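Local coordinates for beta-glucosidase (Saccharopolyspora erythraea D, PDB 5M6G), which probably hydrolyses terminal, non-reducing beta-D-glucosyl residues with release of beta-D-glucose, as a member of glycosyl hydrolase family 3, at residues Met227-His232 against Val271-Val276; Leu422-Asp427 against Val572-His577. All coordinates share one frame; numbering follows the deposited sequence.

Contact 1 and contact 2 lie in the two different sequence-family regions of this glycosyl hydrolase family 3 chain. Contact 1, in the N-terminal TIM-barrel region, is buried, its centre about 11 Å from that of the chain, and ends at the bound sorbitol, which Lys-231 and His-232 hold together with Asp-129, Arg-192 and Asp-310. Contact 2, in the C-terminal region, is a partly buried packing of a loop against the end of helix 567-573, its centre about 31 Å from that of the chain and away from the ligand and metal sites. The centres of the two contacts are about 40 Å apart and their nearest atoms about 26 Å, and in sequence the first is complete before the second begins.

Contact 1. Residues Met227-His232 against Val271-Val276; sequences MATAKH and VGSVMV. With SOR (sorbitol), chain L.
Strand 229-231 runs parallel to strand 273-276, their axes 4.4 Å apart at closest and turned by 29°. Ala-230 gives its N-H to Ser-273 O (3.0 Å) and its O accepts Met-275 N (2.9 Å), while the bond from Ser-273 N to Ala-228 O is weak. On one face, Thr-229 CG2 lies 3.7 Å from Met-275 CB, whose other neighbour is Lys-231 CB. Thr-229 OG1 is spent on Ser-177 O and the indole of Trp-176, and Ser-273 OG on Leu-306 O, which ties both strands to their neighbours. On the other face Ala-230 CB meets Val-274 CG2, and Val-271 CG2, from the loop before the strand, reaches the methyls of Ala-230 and Ala-228, under helices 209-215 and 261-268. This is the parallel strand pairing of the family 3 TIM-type barrel, and its C-terminal end opens on the sugar pocket. There a cis peptide links Lys-231 to His-232. With chi1 at 72°, Lys-231 lays CG 3.7 Å above the centre of the imidazole before the extended chain carries NZ to a hydrogen bond with sorbitol O1 (2.6 Å). The same O1, at the ring edge, shares a hydrogen bond of 2.6 Å with His-232 NE2, and ND1 is held by Asp-236. Met-275 runs alongside the histidine, its SD oblique to the ring and 3.9 Å from His-232 CD2, with CE against sorbitol O2.

Contact 2. Residues Leu422-Asp427 against Val572-His577; sequences LPLAKD and VLFGDH
Phe-574 chi1, at -72°, puts CG anti to the carbonyl carbon and swings the phenyl ring so that one face lies against Leu-424 CB; the same choice of first torsion in the leucine lets its CD1 reach CZ. The contact joins the loop between strands 414-418 and 431-434 to the C-terminal end of helix 567-573 in the family 3 C-terminal domain, a mixed sheet with helices packed on it. Leu-424 CB stands 4.1 Å from the Phe-574 ring centroid, a CH-pi contact 28° off the normal. Ala-425 O lies in the plane at the ring's edge, 3.5 Å from CE2, and Ile-469 and Ala-472 of helix 465-472 also touch the phenylalanine. Replacing Phe-574 by an alanine would probably open a gap between Leu-424 and helix 465-472, leaving the leucine CB without its aromatic face.

Just before the ring, the helix end is gripped by the loop: Leu-424 N donates to Leu-573 O at 2.9 Å, fairly straight at 158° and in the carbonyl plane. Pro-423, which follows a cis peptide, adds its CA-H to the same oxygen and rests CB against Gly-575 N. Deeper, the side chains of Leu-422 and Leu-573 cross, with Leu-422 CD2 4.0 Å from Leu-573 CD2, next to Ala-555 and Leu-557 of strand 555-560. On the solvent side, Lys-426 passes its CG by Phe-574 CD2 and, extended beyond that carbon, forms a salt bridge with Asp-576: NZ meets the syn lone pair of OD1 at 2.9 Å and makes a weak bond to OD2 at 3.1 Å.

Contact 1. Residues Met227-His232 against Val271-Val276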
loop_
_atom_site.group_PDB
_atom_site.type_symbol
_atom_site.label_atom_id
_atom_site.label_comp_id
_atom_site.label_asym_id
_atom_site.label_seq_id
_atom_site.Cartn_x
_atom_site.Cartn_y
_atom_site.Cartn_z
ATOM N N MET A 227 -2.270 -3.458 13.702
ATOM C CA MET A 227 -1.426 -4.535 13.203
ATOM C C MET A 227 -1.025 -4.258 11.762
ATOM O O MET A 227 -1.842 -3.833 10.940
ATOM C CB MET A 227 -2.131 -5.888 13.309
ATOM C CG MET A 227 -1.244 -7.047 12.865
ATOM S SD MET A 227 -1.851 -8.665 13.403
ATOM C CE MET A 227 -3.312 -8.839 12.399
ATOM N N ALA A 228 0.251 -4.470 11.469
ATOM C CA ALA A 228 0.791 -4.287 10.129
ATOM C C ALA A 228 0.906 -5.637 9.427
ATOM O O ALA A 228 0.876 -6.702 10.064
ATOM C CB ALA A 228 2.156 -3.592 10.177
ATOM N N THR A 229 1.033 -5.577 8.095
ATOM C CA THR A 229 1.080 -6.768 7.248
ATOM C C THR A 229 2.236 -6.626 6.264
ATOM O O THR A 229 2.188 -5.778 5.371
ATOM C CB THR A 229 -0.230 -6.953 6.478
ATOM O OG1 THR A 229 -1.351 -6.805 7.367
ATOM C CG2 THR A 229 -0.271 -8.327 5.837
ATOM N N ALA A 230 3.261 -7.459 6.398
ATOM C CA ALA A 230 4.283 -7.519 5.358
ATOM C C ALA A 230 3.713 -8.286 4.169
ATOM O O ALA A 230 3.283 -9.435 4.318
ATOM C CB ALA A 230 5.562 -8.170 5.882
ATOM N N LYS A 231 3.688 -7.650 2.996
ATOM C CA LYS A 231 3.131 -8.277 1.793
ATOM C C LYS A 231 3.957 -7.912 0.547
ATOM O O LYS A 231 4.685 -6.921 0.560
ATOM C CB LYS A 231 1.666 -7.855 1.595
ATOM C CG LYS A 231 1.465 -6.404 1.159
ATOM C CD LYS A 231 -0.026 -6.004 1.198
ATOM C CE LYS A 231 -0.255 -4.651 0.476
ATOM N NZ LYS A 231 -1.712 -4.291 0.443
ATOM N N HIS A 232 3.861 -8.690 -0.530
ATOM C CA HIS A 232 3.217 -9.995 -0.571
ATOM C C HIS A 232 4.304 -11.076 -0.634
ATOM O O HIS A 232 5.192 -11.036 -1.492
ATOM C CB HIS A 232 2.287 -10.118 -1.776
ATOM C CG HIS A 232 1.360 -8.955 -1.953
ATOM N ND1 HIS A 232 1.755 -7.767 -2.533
ATOM C CD2 HIS A 232 0.050 -8.803 -1.639
ATOM C CE1 HIS A 232 0.731 -6.929 -2.560
ATOM N NE2 HIS A 232 -0.316 -7.535 -2.029
ATOM N N VAL A 271 6.440 -7.547 12.998
ATOM C CA VAL A 271 5.245 -7.455 12.160
ATOM C C VAL A 271 4.258 -8.541 12.566
ATOM O O VAL A 271 4.632 -9.702 12.763
ATOM C CB VAL A 271 5.631 -7.535 10.668
ATOM C CG1 VAL A 271 6.097 -8.955 10.268
ATOM C CG2 VAL A 271 4.482 -7.064 9.800
ATOM N N GLY A 272 2.991 -8.158 12.736
ATOM C CA GLY A 272 2.019 -9.101 13.271
ATOM C C GLY A 272 1.482 -10.077 12.251
ATOM O O GLY A 272 1.073 -11.194 12.609
ATOM N N SER A 273 1.493 -9.692 10.977
ATOM C CA SER A 273 0.879 -10.475 9.914
ATOM C C SER A 273 1.777 -10.467 8.686
ATOM O O SER A 273 2.525 -9.518 8.459
ATOM C CB SER A 273 -0.503 -9.915 9.542
ATOM O OG SER A 273 -1.145 -10.749 8.600
ATOM N N VAL A 274 1.706 -11.548 7.911
ATOM C CA VAL A 274 2.324 -11.630 6.590
ATOM C C VAL A 274 1.253 -12.098 5.614
ATOM O O VAL A 274 0.534 -13.065 5.897
ATOM C CB VAL A 274 3.538 -12.587 6.571
ATOM C CG1 VAL A 274 3.973 -12.860 5.150
ATOM C CG2 VAL A 274 4.696 -12.001 7.373
ATOM N N MET A 275 1.131 -11.413 4.480
ATOM C CA MET A 275 0.168 -11.790 3.452
ATOM C C MET A 275 0.888 -12.492 2.304
ATOM O O MET A 275 1.922 -12.012 1.828
ATOM C CB MET A 275 -0.595 -10.573 2.921
ATOM C CG MET A 275 -1.637 -10.984 1.905
ATOM S SD MET A 275 -2.504 -9.617 1.131
ATOM C CE MET A 275 -3.247 -8.859 2.565
ATOM N N VAL A 276 0.339 -13.641 1.862
ATOM C CA VAL A 276 0.970 -14.418 0.795
ATOM C C VAL A 276 0.597 -13.841 -0.571
ATOM O O VAL A 276 -0.462 -13.228 -0.745
ATOM C CB VAL A 276 0.571 -15.904 0.921
ATOM C CG1 VAL A 276 1.282 -16.768 -0.139
ATOM C CG2 VAL A 276 0.905 -16.400 2.316
HETATM C C1 SOR L . -3.320 -6.750 -1.642
HETATM C C2 SOR L . -4.570 -6.156 -1.018
HETATM C C3 SOR L . -5.795 -6.830 -1.629
HETATM C C4 SOR L . -7.067 -6.046 -1.316
HETATM C C5 SOR L . -8.197 -6.317 -2.314
HETATM C C6 SOR L . -9.261 -5.240 -2.130
HETATM O O1 SOR L . -2.243 -5.851 -1.547
HETATM O O2 SOR L . -4.547 -6.358 0.384
HETATM O O3 SOR L . -5.894 -8.127 -1.101
HETATM O O4 SOR L . -7.507 -6.352 -0.009
HETATM O O5 SOR L . -7.733 -6.329 -3.658
HETATM O O6 SOR L . -10.115 -5.190 -3.254
#

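Contact 2. Residues Leu422-Asp427 against Val572-His577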
loop_
_atom_site.group_PDB
_atom_site.type_symbol
_atom_site.label_atom_id
_atom_site.label_comp_id
_atom_site.label_asym_id
_atom_site.label_seq_id
_atom_site.Cartn_x
_atom_site.Cartn_y
_atom_site.Cartn_z
ATOM N N LEU A 422 14.859 26.224 -12.403
ATOM C CA LEU A 422 14.449 25.979 -11.018
ATOM C C LEU A 422 15.577 26.383 -10.073
ATOM O O LEU A 422 16.752 26.237 -10.412
ATOM C CB LEU A 422 14.065 24.504 -10.810
ATOM C CG LEU A 422 12.815 24.002 -11.544
ATOM C CD1 LEU A 422 12.494 22.548 -11.155
ATOM C CD2 LEU A 422 11.622 24.898 -11.267
ATOM N N PRO A 423 15.229 26.910 -8.890
ATOM C CA PRO A 423 13.858 27.164 -8.427
ATOM C C PRO A 423 13.220 28.380 -9.093
ATOM O O PRO A 423 13.915 29.320 -9.468
ATOM C CB PRO A 423 14.028 27.407 -6.924
ATOM C CG PRO A 423 15.419 27.889 -6.774
ATOM C CD PRO A 423 16.231 27.225 -7.858
ATOM N N LEU A 424 11.903 28.339 -9.244
ATOM C CA LEU A 424 11.170 29.488 -9.750
ATOM C C LEU A 424 11.111 30.577 -8.691
ATOM O O LEU A 424 10.937 30.302 -7.500
ATOM C CB LEU A 424 9.752 29.084 -10.150
ATOM C CG LEU A 424 9.611 28.019 -11.237
ATOM C CD1 LEU A 424 8.153 27.588 -11.336
ATOM C CD2 LEU A 424 10.142 28.513 -12.575
ATOM N N ALA A 425 11.247 31.824 -9.129
ATOM C CA ALA A 425 11.161 32.943 -8.207
ATOM C C ALA A 425 9.722 33.165 -7.772
ATOM O O ALA A 425 8.771 32.810 -8.473
ATOM C CB ALA A 425 11.708 34.218 -8.854
ATOM N N LYS A 426 9.568 33.743 -6.588
ATOM C CA LYS A 426 8.320 34.397 -6.201
ATOM C C LYS A 426 8.449 35.903 -6.432
ATOM O O LYS A 426 8.413 36.710 -5.501
ATOM C CB LYS A 426 7.981 34.082 -4.746
ATOM C CG LYS A 426 8.105 32.615 -4.355
ATOM C CD LYS A 426 8.064 32.469 -2.841
ATOM C CE LYS A 426 8.466 31.075 -2.394
ATOM N NZ LYS A 426 8.508 30.973 -0.903
ATOM N N ASP A 427 8.636 36.282 -7.701
ATOM C CA ASP A 427 8.923 37.671 -8.044
ATOM C C ASP A 427 7.726 38.434 -8.595
ATOM O O ASP A 427 7.755 39.669 -8.603
ATOM C CB ASP A 427 10.071 37.753 -9.063
ATOM C CG ASP A 427 9.781 36.983 -10.352
ATOM O OD1 ASP A 427 8.605 36.623 -10.592
ATOM O OD2 ASP A 427 10.737 36.740 -11.131
ATOM N N VAL A 572 9.114 22.478 -3.496
ATOM C CA VAL A 572 10.377 22.183 -4.166
ATOM C C VAL A 572 10.566 23.082 -5.385
ATOM O O VAL A 572 11.644 23.650 -5.589
ATOM C CB VAL A 572 10.427 20.689 -4.539
ATOM C CG1 VAL A 572 11.672 20.371 -5.346
ATOM C CG2 VAL A 572 10.368 19.837 -3.274
ATOM N N LEU A 573 9.515 23.228 -6.202
ATOM C CA LEU A 573 9.587 24.055 -7.406
ATOM C C LEU A 573 10.060 25.474 -7.106
ATOM O O LEU A 573 10.773 26.081 -7.916
ATOM C CB LEU A 573 8.220 24.091 -8.102
ATOM C CG LEU A 573 7.754 22.847 -8.879
ATOM C CD1 LEU A 573 6.317 23.016 -9.327
ATOM C CD2 LEU A 573 8.668 22.557 -10.085
ATOM N N PHE A 574 9.673 26.021 -5.953
ATOM C CA PHE A 574 9.981 27.407 -5.606
ATOM C C PHE A 574 11.113 27.525 -4.593
ATOM O O PHE A 574 11.345 28.616 -4.062
ATOM C CB PHE A 574 8.720 28.113 -5.096
ATOM C CG PHE A 574 7.735 28.399 -6.189
ATOM C CD1 PHE A 574 6.820 27.442 -6.582
ATOM C CD2 PHE A 574 7.777 29.601 -6.879
ATOM C CE1 PHE A 574 5.935 27.685 -7.613
ATOM C CE2 PHE A 574 6.897 29.855 -7.908
ATOM C CZ PHE A 574 5.974 28.894 -8.281
ATOM N N GLY A 575 11.812 26.428 -4.311
ATOM C CA GLY A 575 13.004 26.465 -3.492
ATOM C C GLY A 575 12.785 26.559 -2.001
ATOM O O GLY A 575 13.757 26.782 -1.271
ATOM N N ASP A 576 11.545 26.414 -1.520
ATOM C CA ASP A 576 11.331 26.290 -0.078
ATOM C C ASP A 576 11.929 24.996 0.468
ATOM O O ASP A 576 12.408 24.966 1.609
ATOM C CB ASP A 576 9.837 26.385 0.249
ATOM C CG ASP A 576 9.288 27.781 0.019
ATOM O OD1 ASP A 576 10.056 28.744 0.211
ATOM O OD2 ASP A 576 8.103 27.918 -0.361
ATOM N N HIS A 577 11.925 23.927 -0.326
ATOM C CA HIS A 577 12.621 22.685 -0.000
ATOM C C HIS A 577 13.634 22.417 -1.108
ATOM O O HIS A 577 13.250 22.159 -2.252
ATOM C CB HIS A 577 11.637 21.517 0.140
ATOM C CG HIS A 577 12.289 20.224 0.506
ATOM N ND1 HIS A 577 12.650 19.916 1.797
ATOM C CD2 HIS A 577 12.685 19.176 -0.257
ATOM C CE1 HIS A 577 13.217 18.722 1.824
ATOM N NE2 HIS A 577 13.254 18.253 0.588
#